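Local coordinates for uncharacterized protein (PDB 5DQV) that probably hydrolyses nucleotides as a metal-dependent pyrophosphohydrolase of the HD-domain superfamily, with nickel bound in its active site, at residues A[34-39]-A[62-67]. Numbering follows the deposited sequence.
With NI (nickel (II) ion), chain C.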
loop_
_atom_site.group_PDB
_atom_site.type_symbol
_atom_site.label_atom_id
_atom_site.label_comp_id
_atom_site.label_asym_id
_atom_site.label_seq_id
_atom_site.Cartn_x
_atom_site.Cartn_y
_atom_site.Cartn_z
ATOM N N LEU A 34 2.796 -13.761 -8.226
ATOM C CA LEU A 34 3.532 -13.603 -6.970
ATOM C C LEU A 34 2.691 -14.080 -5.766
ATOM O O LEU A 34 3.192 -14.802 -4.917
ATOM C CB LEU A 34 4.004 -12.168 -6.802
ATOM C CG LEU A 34 5.007 -11.739 -7.910
ATOM C CD1 LEU A 34 5.559 -10.326 -7.677
ATOM C CD2 LEU A 34 6.129 -12.763 -7.973
ATOM N N HIS A 35 1.411 -13.701 -5.758
ATOM C CA HIS A 35 0.459 -14.127 -4.736
ATOM C C HIS A 35 0.380 -15.650 -4.739
ATOM O O HIS A 35 0.519 -16.298 -3.700
ATOM C CB HIS A 35 -0.934 -13.484 -4.987
ATOM C CG HIS A 35 -2.027 -14.122 -4.191
ATOM N ND1 HIS A 35 -2.094 -14.029 -2.821
ATOM C CD2 HIS A 35 -3.047 -14.929 -4.559
ATOM C CE1 HIS A 35 -3.145 -14.704 -2.389
ATOM N NE2 HIS A 35 -3.736 -15.262 -3.427
ATOM N N ILE A 36 0.158 -16.239 -5.920
ATOM C CA ILE A 36 0.014 -17.678 -6.014
ATOM C C ILE A 36 1.270 -18.394 -5.514
ATOM O O ILE A 36 1.181 -19.301 -4.732
ATOM C CB ILE A 36 -0.353 -18.091 -7.449
ATOM C CG1 ILE A 36 -1.819 -17.706 -7.695
ATOM C CG2 ILE A 36 -0.089 -19.578 -7.621
ATOM C CD1 ILE A 36 -2.142 -17.711 -9.170
ATOM N N SER A 37 2.453 -17.910 -5.884
ATOM C CA SER A 37 3.696 -18.546 -5.435
ATOM C C SER A 37 3.831 -18.520 -3.919
ATOM O O SER A 37 4.213 -19.530 -3.275
ATOM C CB SER A 37 4.908 -17.900 -6.125
ATOM O OG SER A 37 6.138 -18.315 -5.500
ATOM N N ARG A 38 3.486 -17.380 -3.315
ATOM C CA ARG A 38 3.563 -17.253 -1.863
ATOM C C ARG A 38 2.565 -18.201 -1.201
ATOM O O ARG A 38 2.866 -18.858 -0.183
ATOM C CB ARG A 38 3.304 -15.792 -1.393
ATOM C CG ARG A 38 4.358 -14.785 -1.786
ATOM C CD ARG A 38 4.164 -13.420 -1.127
ATOM N NE ARG A 38 2.836 -12.871 -1.387
ATOM C CZ ARG A 38 2.493 -12.056 -2.361
ATOM N NH1 ARG A 38 3.341 -11.703 -3.297
ATOM N NH2 ARG A 38 1.244 -11.664 -2.458
ATOM N N VAL A 39 1.349 -18.233 -1.731
ATOM C CA VAL A 39 0.318 -19.097 -1.168
ATOM C C VAL A 39 0.672 -20.573 -1.269
ATOM O O VAL A 39 0.505 -21.290 -0.292
ATOM C CB VAL A 39 -1.056 -18.796 -1.727
ATOM C CG1 VAL A 39 -2.072 -19.883 -1.287
ATOM C CG2 VAL A 39 -1.442 -17.426 -1.366
ATOM N N LEU A 62 -1.853 -23.843 -6.251
ATOM C CA LEU A 62 -1.378 -23.271 -7.532
ATOM C C LEU A 62 -2.545 -22.823 -8.405
ATOM O O LEU A 62 -2.456 -21.787 -9.043
ATOM C CB LEU A 62 -0.495 -24.244 -8.249
ATOM C CG LEU A 62 0.901 -24.438 -7.639
ATOM C CD1 LEU A 62 1.584 -25.657 -8.281
ATOM C CD2 LEU A 62 1.760 -23.112 -7.794
ATOM N N VAL A 63 -3.648 -23.579 -8.428
ATOM C CA VAL A 63 -4.772 -23.233 -9.338
ATOM C C VAL A 63 -5.923 -22.521 -8.668
ATOM O O VAL A 63 -6.908 -22.201 -9.343
ATOM C CB VAL A 63 -5.282 -24.479 -10.129
ATOM C CG1 VAL A 63 -4.081 -25.146 -10.905
ATOM C CG2 VAL A 63 -5.979 -25.511 -9.149
ATOM N N HIS A 64 -5.763 -22.179 -7.379
ATOM C CA HIS A 64 -6.889 -21.715 -6.547
ATOM C C HIS A 64 -7.541 -20.450 -7.109
ATOM O O HIS A 64 -8.751 -20.268 -6.936
ATOM C CB HIS A 64 -6.462 -21.561 -5.045
ATOM C CG HIS A 64 -5.921 -20.212 -4.658
ATOM N ND1 HIS A 64 -4.586 -19.885 -4.752
ATOM C CD2 HIS A 64 -6.536 -19.119 -4.119
ATOM C CE1 HIS A 64 -4.402 -18.632 -4.359
ATOM N NE2 HIS A 64 -5.574 -18.141 -3.968
ATOM N N ASP A 65 -6.779 -19.630 -7.830
ATOM C CA ASP A 65 -7.257 -18.335 -8.326
ATOM C C ASP A 65 -7.743 -18.344 -9.776
ATOM O O ASP A 65 -8.244 -17.294 -10.256
ATOM C CB ASP A 65 -6.078 -17.324 -8.397
ATOM C CG ASP A 65 -5.963 -16.425 -7.205
ATOM O OD1 ASP A 65 -6.617 -16.637 -6.132
ATOM O OD2 ASP A 65 -5.135 -15.480 -7.363
ATOM N N LEU A 66 -7.512 -19.431 -10.518
ATOM C CA LEU A 66 -7.590 -19.364 -11.974
ATOM C C LEU A 66 -9.062 -19.166 -12.387
ATOM O O LEU A 66 -9.315 -18.646 -13.451
ATOM C CB LEU A 66 -7.037 -20.612 -12.643
ATOM C CG LEU A 66 -5.523 -20.886 -12.580
ATOM C CD1 LEU A 66 -5.272 -22.161 -13.304
ATOM C CD2 LEU A 66 -4.725 -19.722 -13.194
ATOM N N ILE A 67 -9.975 -19.609 -11.535
ATOM C CA ILE A 67 -11.408 -19.507 -11.796
ATOM C C ILE A 67 -12.099 -18.345 -11.085
ATOM O O ILE A 67 -13.309 -18.196 -11.179
ATOM C CB ILE A 67 -12.128 -20.821 -11.464
ATOM C CG1 ILE A 67 -12.164 -21.123 -9.954
ATOM C CG2 ILE A 67 -11.446 -21.975 -12.183
ATOM C CD1 ILE A 67 -13.191 -22.262 -9.569
HETATM NI NI NI C . -5.687 -16.202 -3.503
#
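The metal site of an HD domain, built on the H...HD...D signature, takes shape where His35 on helix 33-50 meets His64 and Asp65, in the type I turn from Val63 to Leu66. It illustrates how an ion can join two segments. Nickel is bound by His35 NE2 at 2.2 Å and by His64 NE2 at 2.0 Å, and Asp130 brings OD1 to it as well. The imidazoles meet rim to rim, neither lying over the other, with planes 62° apart. The His35 ring is carried toward the ion by a CG anti to the backbone N (chi1 166°), and both rings are held from behind, His35 ND1 by Asp133 and His64 ND1 by the carbonyl of Ala61; these second-shell bonds probably hold the ring rotations that aim each NE2 at the metal. Asp65, also a residue of the site, stands off, its OD1 2.8 Å from the nickel. Beside the metal site, Ile36 packs between helix 33-50 and the turn: CG2 lies against Leu62 O at 3.5 Å and reaches Leu62 CD2, while CD1 runs on to Asp65 CB at 4.0 Å. Val20 and Leu24 of helix 8-24 also touch this isoleucine. With an alanine at this position these contacts are lost, which is likely to open a gap between helix and turn and leave the His64-Asp65 pair less firmly backed. Val39 CG1 comes to 4.1 Å from His64 CE1, while the other carboxylate oxygen, Asp65 OD2, lies at the edge of the His35 ring, 3.5 Å from CD2.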